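PDB 4AB5: transcriptional regulator, LYSR family from Neisseria meningitidis, which probably regulates transcription of methionine biosynthesis genes as a MetR-like LysR-type DNA-binding regulator, this chain being its regulatory domain. Local coordinates for residues B[58-63]-B[196-201]; B[90-95]-B[151-156]; B[107-112]-B[144-149]. All coordinates share one frame; numbering follows the deposited sequence.

Interaction 1: B[58-63]-B[196-201]; sequences ADLAIV and SYLNNF
Leu60 extends its side chain over the first turn of helix 196-212, where CD1 meets both Leu198 and Phe201. In the regulatory domain of this LysR-type protein, built on the periplasmic-binding-protein fold, helix 196-212 packs against the mixed sheet that holds strand 60-63. Leu60 CG stands anti to the backbone N (chi1 -167°), which carries the branch out from the strand to the helix. There Leu60 CD1 lies 3.9 Å from Leu198 O and 4.3 Å from Leu198 CD2, touching the backbone carbonyl as well as the methyl. The same methyl comes up to the Phe201 ring at its edge, near the ring plane; Leu60 CD1 is 4.3 Å from Phe201 CD2. Leu10 of strand 8-13 touches Leu60, Leu198 and Phe201 alike, and helix 20-33 adds Leu23, Met27 and Phe30 around Phe201, the Phe30 ring meeting it edge-to-face. All four touching residues are buried, and the contact is van der Waals packing of methyls against methyls, a ring edge and two backbone carbonyls. Asp59 contributes mainly its backbone and CB, while its carboxylate is engaged by Arg11 in a salt bridge. Leu198 CD2 rests 4.2 Å from Asp59 O and 4.4 Å from Asp59 CB.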
loop_
_atom_site.group_PDB
_atom_site.type_symbol
_atom_site.label_atom_id
_atom_site.label_comp_id
_atom_site.label_asym_id
_atom_site.label_seq_id
_atom_site.Cartn_x
_atom_site.Cartn_y
_atom_site.Cartn_z
ATOM N N ALA B 58 -3.938 -15.044 -17.015
ATOM C CA ALA B 58 -3.163 -13.798 -17.102
ATOM C C ALA B 58 -2.413 -13.752 -18.440
ATOM O O ALA B 58 -2.110 -14.802 -19.006
ATOM C CB ALA B 58 -2.179 -13.697 -15.941
ATOM N N ASP B 59 -2.104 -12.534 -18.931
ATOM C CA ASP B 59 -1.423 -12.306 -20.217
ATOM C C ASP B 59 0.040 -11.856 -20.077
ATOM O O ASP B 59 0.843 -12.100 -20.982
ATOM C CB ASP B 59 -2.228 -11.334 -21.091
ATOM C CG ASP B 59 -3.703 -11.675 -21.165
ATOM O OD1 ASP B 59 -4.062 -12.593 -21.930
ATOM O OD2 ASP B 59 -4.495 -11.043 -20.432
ATOM N N LEU B 60 0.392 -11.248 -18.936
ATOM C CA LEU B 60 1.756 -10.811 -18.637
ATOM C C LEU B 60 2.007 -10.933 -17.136
ATOM O O LEU B 60 1.132 -10.580 -16.337
ATOM C CB LEU B 60 1.994 -9.379 -19.131
ATOM C CG LEU B 60 3.427 -8.856 -19.176
ATOM C CD1 LEU B 60 3.620 -7.962 -20.380
ATOM C CD2 LEU B 60 3.762 -8.058 -17.914
ATOM N N ALA B 61 3.202 -11.442 -16.756
ATOM C CA ALA B 61 3.589 -11.607 -15.361
ATOM C C ALA B 61 4.906 -10.908 -15.019
ATOM O O ALA B 61 5.867 -11.006 -15.782
ATOM C CB ALA B 61 3.674 -13.085 -15.009
ATOM N N ILE B 62 4.941 -10.202 -13.869
ATOM C CA ILE B 62 6.143 -9.545 -13.351
ATOM C C ILE B 62 6.808 -10.587 -12.449
ATOM O O ILE B 62 6.193 -11.052 -11.479
ATOM C CB ILE B 62 5.823 -8.208 -12.611
ATOM C CG1 ILE B 62 5.029 -7.202 -13.502
ATOM C CG2 ILE B 62 7.072 -7.570 -11.974
ATOM C CD1 ILE B 62 5.664 -6.758 -14.919
ATOM N N VAL B 63 8.035 -11.013 -12.819
ATOM C CA VAL B 63 8.771 -12.063 -12.113
ATOM C C VAL B 63 10.214 -11.664 -11.732
ATOM O O VAL B 63 10.830 -10.847 -12.418
ATOM C CB VAL B 63 8.706 -13.417 -12.882
ATOM C CG1 VAL B 63 7.283 -13.992 -12.892
ATOM C CG2 VAL B 63 9.267 -13.292 -14.305
ATOM N N SER B 196 1.950 -6.619 -30.164
ATOM C CA SER B 196 2.600 -5.313 -30.041
ATOM C C SER B 196 2.434 -4.636 -28.694
ATOM O O SER B 196 3.431 -4.158 -28.147
ATOM C CB SER B 196 2.138 -4.383 -31.161
ATOM O OG SER B 196 0.723 -4.290 -31.239
ATOM N N TYR B 197 1.194 -4.608 -28.155
ATOM C CA TYR B 197 0.879 -3.959 -26.886
ATOM C C TYR B 197 1.591 -4.562 -25.697
ATOM O O TYR B 197 1.986 -3.816 -24.799
ATOM C CB TYR B 197 -0.629 -3.831 -26.644
ATOM C CG TYR B 197 -1.412 -5.124 -26.675
ATOM C CD1 TYR B 197 -1.543 -5.912 -25.531
ATOM C CD2 TYR B 197 -2.117 -5.505 -27.812
ATOM C CE1 TYR B 197 -2.288 -7.091 -25.544
ATOM C CE2 TYR B 197 -2.886 -6.667 -27.830
ATOM C CZ TYR B 197 -2.959 -7.466 -26.697
ATOM O OH TYR B 197 -3.702 -8.622 -26.706
ATOM N N LEU B 198 1.771 -5.907 -25.699
ATOM C CA LEU B 198 2.480 -6.631 -24.643
ATOM C C LEU B 198 3.922 -6.168 -24.622
ATOM O O LEU B 198 4.427 -5.798 -23.568
ATOM C CB LEU B 198 2.418 -8.157 -24.857
ATOM C CG LEU B 198 1.060 -8.837 -24.675
ATOM C CD1 LEU B 198 1.179 -10.315 -24.915
ATOM C CD2 LEU B 198 0.497 -8.603 -23.273
ATOM N N ASN B 199 4.551 -6.114 -25.803
ATOM C CA ASN B 199 5.912 -5.647 -25.997
ATOM C C ASN B 199 6.034 -4.171 -25.650
ATOM O O ASN B 199 7.008 -3.785 -25.004
ATOM C CB ASN B 199 6.372 -5.921 -27.429
ATOM C CG ASN B 199 7.670 -6.654 -27.512
ATOM O OD1 ASN B 199 8.676 -6.114 -27.973
ATOM N ND2 ASN B 199 7.741 -7.841 -26.929
ATOM N N ASN B 200 5.022 -3.357 -26.042
ATOM C CA ASN B 200 5.009 -1.931 -25.760
ATOM C C ASN B 200 4.800 -1.642 -24.268
ATOM O O ASN B 200 5.338 -0.653 -23.768
ATOM C CB ASN B 200 4.034 -1.191 -26.669
ATOM C CG ASN B 200 4.065 0.296 -26.504
ATOM O OD1 ASN B 200 5.074 0.980 -26.720
ATOM N ND2 ASN B 200 2.964 0.810 -26.032
ATOM N N PHE B 201 4.070 -2.520 -23.542
ATOM C CA PHE B 201 3.891 -2.344 -22.097
ATOM C C PHE B 201 5.231 -2.509 -21.368
ATOM O O PHE B 201 5.505 -1.781 -20.417
ATOM C CB PHE B 201 2.836 -3.301 -21.517
ATOM C CG PHE B 201 2.497 -3.024 -20.071
ATOM C CD1 PHE B 201 1.947 -1.806 -19.690
ATOM C CD2 PHE B 201 2.715 -3.989 -19.093
ATOM C CE1 PHE B 201 1.632 -1.554 -18.350
ATOM C CE2 PHE B 201 2.394 -3.740 -17.749
ATOM C CZ PHE B 201 1.867 -2.519 -17.384
#

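Interaction 2: B[90-95]-B[151-156]; sequences HPLAAK and RGIAAL
His90 opens the contact by presenting a face of its imidazole to Ile153. Ile153 CG2 lies over that face, 4.1 Å from the centroid of the His90 ring and 23° off the ring normal, a CH-pi contact. The methyl is displaced toward the rim, where His90 CE1 is 3.8 Å from Ile153 CG2. At the ring's edge, in its plane, sits the backbone N of Leu92. A water donates to Gly152 O at 2.8 Å and accepts a weak bond from His90 ND1 at 3.4 Å. The chain then turns through the 3-10 segment 91-94, and Leu92 is the next residue to reach across. Leu92 CD1 packs 3.9 Å from Ile153 CD1, the two side chains crossing at about a right angle. Ile153 meets its two partners with different branches because a chi1 of 61° puts CG1 between the backbone N and the carbonyl carbon, sending CD1 to the leucine while CG2 faces the imidazole. The loop joins strand 72-86 to strand 97-98 in the LysR substrate-binding domain, and here it covers Ile153, on the 151-156 segment. Farther along, Lys95 turns to Asp102 in a salt bridge. A methyl over an imidazole face and a methyl on a methyl make an apolar, weakly directional seat; the polar connection between the two segments runs through the water, firm at Gly152 O and weak at His90 ND1.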
loop_
_atom_site.group_PDB
_atom_site.type_symbol
_atom_site.label_atom_id
_atom_site.label_comp_id
_atom_site.label_asym_id
_atom_site.label_seq_id
_atom_site.Cartn_x
_atom_site.Cartn_y
_atom_site.Cartn_z
ATOM N N HIS B 90 20.252 2.635 15.866
ATOM C CA HIS B 90 20.483 1.183 15.833
ATOM C C HIS B 90 21.970 0.772 15.763
ATOM O O HIS B 90 22.706 1.339 14.957
ATOM C CB HIS B 90 19.692 0.543 14.655
ATOM C CG HIS B 90 19.520 -0.946 14.761
ATOM N ND1 HIS B 90 18.302 -1.509 15.110
ATOM C CD2 HIS B 90 20.418 -1.942 14.575
ATOM C CE1 HIS B 90 18.504 -2.819 15.135
ATOM N NE2 HIS B 90 19.764 -3.123 14.826
ATOM N N PRO B 91 22.404 -0.243 16.564
ATOM C CA PRO B 91 23.803 -0.708 16.503
ATOM C C PRO B 91 24.329 -1.086 15.113
ATOM O O PRO B 91 25.509 -0.868 14.836
ATOM C CB PRO B 91 23.800 -1.923 17.435
ATOM C CG PRO B 91 22.721 -1.621 18.415
ATOM C CD PRO B 91 21.651 -0.987 17.596
ATOM N N LEU B 92 23.457 -1.623 14.236
ATOM C CA LEU B 92 23.830 -2.026 12.873
ATOM C C LEU B 92 24.246 -0.880 11.952
ATOM O O LEU B 92 24.879 -1.136 10.925
ATOM C CB LEU B 92 22.759 -2.900 12.208
ATOM C CG LEU B 92 22.603 -4.330 12.724
ATOM C CD1 LEU B 92 21.337 -4.946 12.177
ATOM C CD2 LEU B 92 23.814 -5.196 12.365
ATOM N N ALA B 93 23.946 0.376 12.332
ATOM C CA ALA B 93 24.351 1.554 11.562
ATOM C C ALA B 93 25.878 1.718 11.622
ATOM O O ALA B 93 26.459 2.352 10.743
ATOM C CB ALA B 93 23.657 2.803 12.091
ATOM N N ALA B 94 26.523 1.103 12.633
ATOM C CA ALA B 94 27.971 1.103 12.826
ATOM C C ALA B 94 28.705 0.246 11.780
ATOM O O ALA B 94 29.892 0.470 11.542
ATOM C CB ALA B 94 28.304 0.609 14.224
ATOM N N LYS B 95 28.009 -0.743 11.181
ATOM C CA LYS B 95 28.560 -1.627 10.156
ATOM C C LYS B 95 28.194 -1.103 8.771
ATOM O O LYS B 95 27.021 -0.836 8.511
ATOM C CB LYS B 95 28.025 -3.061 10.315
ATOM C CG LYS B 95 28.510 -3.793 11.558
ATOM C CD LYS B 95 28.279 -5.307 11.474
ATOM C CE LYS B 95 29.442 -6.041 10.844
ATOM N NZ LYS B 95 29.294 -7.516 10.932
ATOM N N ARG B 151 11.832 -0.899 15.808
ATOM C CA ARG B 151 10.979 -2.084 15.960
ATOM C C ARG B 151 11.517 -3.304 15.210
ATOM O O ARG B 151 10.995 -4.414 15.359
ATOM C CB ARG B 151 9.512 -1.768 15.584
ATOM C CG ARG B 151 8.800 -0.901 16.614
ATOM C CD ARG B 151 8.560 -1.694 17.880
ATOM N NE ARG B 151 8.071 -0.877 18.983
ATOM C CZ ARG B 151 8.825 -0.467 19.991
ATOM N NH1 ARG B 151 10.115 -0.785 20.035
ATOM N NH2 ARG B 151 8.301 0.269 20.962
ATOM N N GLY B 152 12.574 -3.078 14.440
ATOM C CA GLY B 152 13.249 -4.091 13.642
ATOM C C GLY B 152 14.051 -3.480 12.514
ATOM O O GLY B 152 14.278 -2.263 12.490
ATOM N N ILE B 153 14.515 -4.344 11.592
ATOM C CA ILE B 153 15.264 -3.979 10.380
ATOM C C ILE B 153 14.537 -4.518 9.142
ATOM O O ILE B 153 13.648 -5.355 9.281
ATOM C CB ILE B 153 16.759 -4.407 10.445
ATOM C CG1 ILE B 153 16.927 -5.947 10.591
ATOM C CG2 ILE B 153 17.518 -3.626 11.545
ATOM C CD1 ILE B 153 18.314 -6.471 10.286
ATOM N N ALA B 154 14.892 -4.035 7.940
ATOM C CA ALA B 154 14.259 -4.489 6.698
ATOM C C ALA B 154 15.216 -4.447 5.526
ATOM O O ALA B 154 16.274 -3.834 5.620
ATOM C CB ALA B 154 13.035 -3.634 6.385
ATOM N N ALA B 155 14.839 -5.114 4.420
ATOM C CA ALA B 155 15.557 -5.124 3.148
ATOM C C ALA B 155 14.586 -4.593 2.100
ATOM O O ALA B 155 13.502 -5.156 1.909
ATOM C CB ALA B 155 16.008 -6.530 2.784
ATOM N N LEU B 156 14.941 -3.474 1.473
ATOM C CA LEU B 156 14.086 -2.847 0.470
ATOM C C LEU B 156 14.897 -2.347 -0.721
ATOM O O LEU B 156 16.089 -2.094 -0.548
ATOM C CB LEU B 156 13.282 -1.683 1.094
ATOM C CG LEU B 156 12.128 -2.041 2.034
ATOM C CD1 LEU B 156 11.648 -0.813 2.773
ATOM C CD2 LEU B 156 10.973 -2.698 1.283
HETATM O O HOH W 1 15.775 -0.081 13.401
#

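Interaction 3: B[107-112]-B[144-149]; sequences TLITYP and IQLVAS
Ile109 directs CG1 anti to its carbonyl carbon (chi1 -46°), and a nearly extended chi2 of 155° then pushes CD1 outward to Leu146 and Val147. On the helix, Val147 sets CG2 anti to its own carbonyl carbon, which brings Val147 CG2 to 3.7 Å from Ile109 CD1. Leu146 is touched nearer its root, Leu146 CB lying 3.8 Å from Ile109 CD1. One terminal methyl therefore fits between two consecutive helical residues, and both pairs of side chains cross obliquely. All three residues are buried, and the isoleucine supplies more than half of the surface hidden between the segments. This is strand-to-helix packing within the LysR regulatory domain, of the periplasmic-binding-protein type. Strand 108-110, helix 119-125 and strand 134-136 form a beta-alpha-beta crossover, its two strands paired in parallel; helix 140-148 comes after it in the chain and packs on strand 108-110. Ile143 of the same helix also touches Ile109, while Arg135 of strand 134-136 touches both Ile109 and Leu146. Val147 reaches a second strand as well, its side chain lying on Ala154 of strand 154-157. Toward the end of the helix, Ser149 OG donates to Gln145 O at 2.7 Å with a C=O...donor angle of 159°, tying the residue that leaves helical geometry back to the preceding turn. That hydroxyl also forms a weak hydrogen bond with Arg31 of the second subunit, and Gln145 OE1 accepts a hydrogen bond from the same arginine.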
loop_
_atom_site.group_PDB
_atom_site.type_symbol
_atom_site.label_atom_id
_atom_site.label_comp_id
_atom_site.label_asym_id
_atom_site.label_seq_id
_atom_site.Cartn_x
_atom_site.Cartn_y
_atom_site.Cartn_z
ATOM N N THR B 107 14.816 -8.381 14.600
ATOM C CA THR B 107 13.456 -8.610 14.096
ATOM C C THR B 107 13.471 -8.127 12.639
ATOM O O THR B 107 13.919 -7.014 12.372
ATOM C CB THR B 107 12.414 -7.847 14.976
ATOM O OG1 THR B 107 12.299 -8.495 16.243
ATOM C CG2 THR B 107 11.025 -7.766 14.339
ATOM N N LEU B 108 13.005 -8.961 11.704
ATOM C CA LEU B 108 12.965 -8.614 10.289
ATOM C C LEU B 108 11.552 -8.183 9.873
ATOM O O LEU B 108 10.592 -8.929 10.074
ATOM C CB LEU B 108 13.490 -9.787 9.420
ATOM C CG LEU B 108 13.721 -9.515 7.905
ATOM C CD1 LEU B 108 14.817 -8.471 7.669
ATOM C CD2 LEU B 108 14.059 -10.790 7.176
ATOM N N ILE B 109 11.428 -6.966 9.327
ATOM C CA ILE B 109 10.149 -6.432 8.847
ATOM C C ILE B 109 10.049 -6.651 7.340
ATOM O O ILE B 109 10.930 -6.229 6.593
ATOM C CB ILE B 109 9.861 -4.976 9.312
ATOM C CG1 ILE B 109 10.167 -4.820 10.821
ATOM C CG2 ILE B 109 8.400 -4.582 9.000
ATOM C CD1 ILE B 109 10.486 -3.467 11.249
ATOM N N THR B 110 9.037 -7.430 6.917
ATOM C CA THR B 110 8.810 -7.817 5.519
ATOM C C THR B 110 7.332 -7.659 5.139
ATOM O O THR B 110 6.495 -7.376 5.999
ATOM C CB THR B 110 9.199 -9.318 5.302
ATOM O OG1 THR B 110 8.188 -10.177 5.837
ATOM C CG2 THR B 110 10.562 -9.697 5.876
ATOM N N TYR B 111 7.009 -7.929 3.859
ATOM C CA TYR B 111 5.634 -7.976 3.361
ATOM C C TYR B 111 5.039 -9.324 3.810
ATOM O O TYR B 111 5.812 -10.263 4.037
ATOM C CB TYR B 111 5.580 -7.798 1.836
ATOM C CG TYR B 111 6.133 -6.462 1.399
ATOM C CD1 TYR B 111 5.442 -5.281 1.656
ATOM C CD2 TYR B 111 7.378 -6.368 0.784
ATOM C CE1 TYR B 111 5.960 -4.041 1.278
ATOM C CE2 TYR B 111 7.911 -5.131 0.407
ATOM C CZ TYR B 111 7.196 -3.970 0.656
ATOM O OH TYR B 111 7.709 -2.750 0.289
ATOM N N PRO B 112 3.700 -9.438 4.033
ATOM C CA PRO B 112 3.141 -10.704 4.554
ATOM C C PRO B 112 3.008 -11.738 3.448
ATOM O O PRO B 112 1.924 -11.988 2.902
ATOM C CB PRO B 112 1.787 -10.276 5.158
ATOM C CG PRO B 112 1.751 -8.771 5.042
ATOM C CD PRO B 112 2.633 -8.436 3.887
ATOM N N ILE B 144 8.888 1.399 7.008
ATOM C CA ILE B 144 9.840 2.469 7.295
ATOM C C ILE B 144 9.641 3.072 8.678
ATOM O O ILE B 144 10.625 3.229 9.402
ATOM C CB ILE B 144 9.939 3.502 6.120
ATOM C CG1 ILE B 144 10.926 2.993 5.056
ATOM C CG2 ILE B 144 10.350 4.920 6.583
ATOM C CD1 ILE B 144 10.320 2.614 3.837
ATOM N N GLN B 145 8.378 3.351 9.073
ATOM C CA GLN B 145 8.094 3.921 10.407
ATOM C C GLN B 145 8.402 2.965 11.545
ATOM O O GLN B 145 8.834 3.405 12.597
ATOM C CB GLN B 145 6.671 4.484 10.519
ATOM C CG GLN B 145 6.403 5.712 9.647
ATOM C CD GLN B 145 7.378 6.853 9.838
ATOM O OE1 GLN B 145 7.785 7.187 10.950
ATOM N NE2 GLN B 145 7.740 7.499 8.747
ATOM N N LEU B 146 8.214 1.656 11.313
ATOM C CA LEU B 146 8.522 0.597 12.268
ATOM C C LEU B 146 10.047 0.455 12.414
ATOM O O LEU B 146 10.549 0.341 13.537
ATOM C CB LEU B 146 7.891 -0.732 11.823
ATOM C CG LEU B 146 6.392 -0.904 12.058
ATOM C CD1 LEU B 146 5.907 -2.170 11.413
ATOM C CD2 LEU B 146 6.047 -0.905 13.537
ATOM N N VAL B 147 10.779 0.519 11.281
ATOM C CA VAL B 147 12.244 0.467 11.262
ATOM C C VAL B 147 12.808 1.699 12.028
ATOM O O VAL B 147 13.628 1.532 12.931
ATOM C CB VAL B 147 12.825 0.307 9.818
ATOM C CG1 VAL B 147 14.341 0.408 9.817
ATOM C CG2 VAL B 147 12.403 -1.021 9.190
ATOM N N ALA B 148 12.298 2.909 11.710
ATOM C CA ALA B 148 12.682 4.193 12.321
ATOM C C ALA B 148 12.450 4.249 13.836
ATOM O O ALA B 148 13.171 4.958 14.548
ATOM C CB ALA B 148 11.945 5.332 11.639
ATOM N N SER B 149 11.439 3.507 14.322
ATOM C CA SER B 149 11.060 3.424 15.741
ATOM C C SER B 149 11.828 2.295 16.458
ATOM O O SER B 149 11.521 1.976 17.611
ATOM C CB SER B 149 9.553 3.220 15.869
ATOM O OG SER B 149 8.838 4.251 15.202
#

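Overall arrangement
The three contacts lie within one LysR substrate-binding domain. Along the chain they are nested: interaction 3 lies inside the loop closed by interaction 2, which lies inside that closed by interaction 1. Interaction 1 sits on the opposite side of the chain's centre from the other two, its centre about 36 Å from that of interaction 2 and about 32 Å from that of interaction 3. Interactions 1 and 2 reach the same mixed sheet. Interactions 2 and 3 are neighbours, with centres about 10 Å apart, and are joined by probable backbone hydrogen bonds of Ile153 with Thr107 and Ile109. Helix 140-148 of interaction 3 also faces the second subunit, tying this end to the dimer.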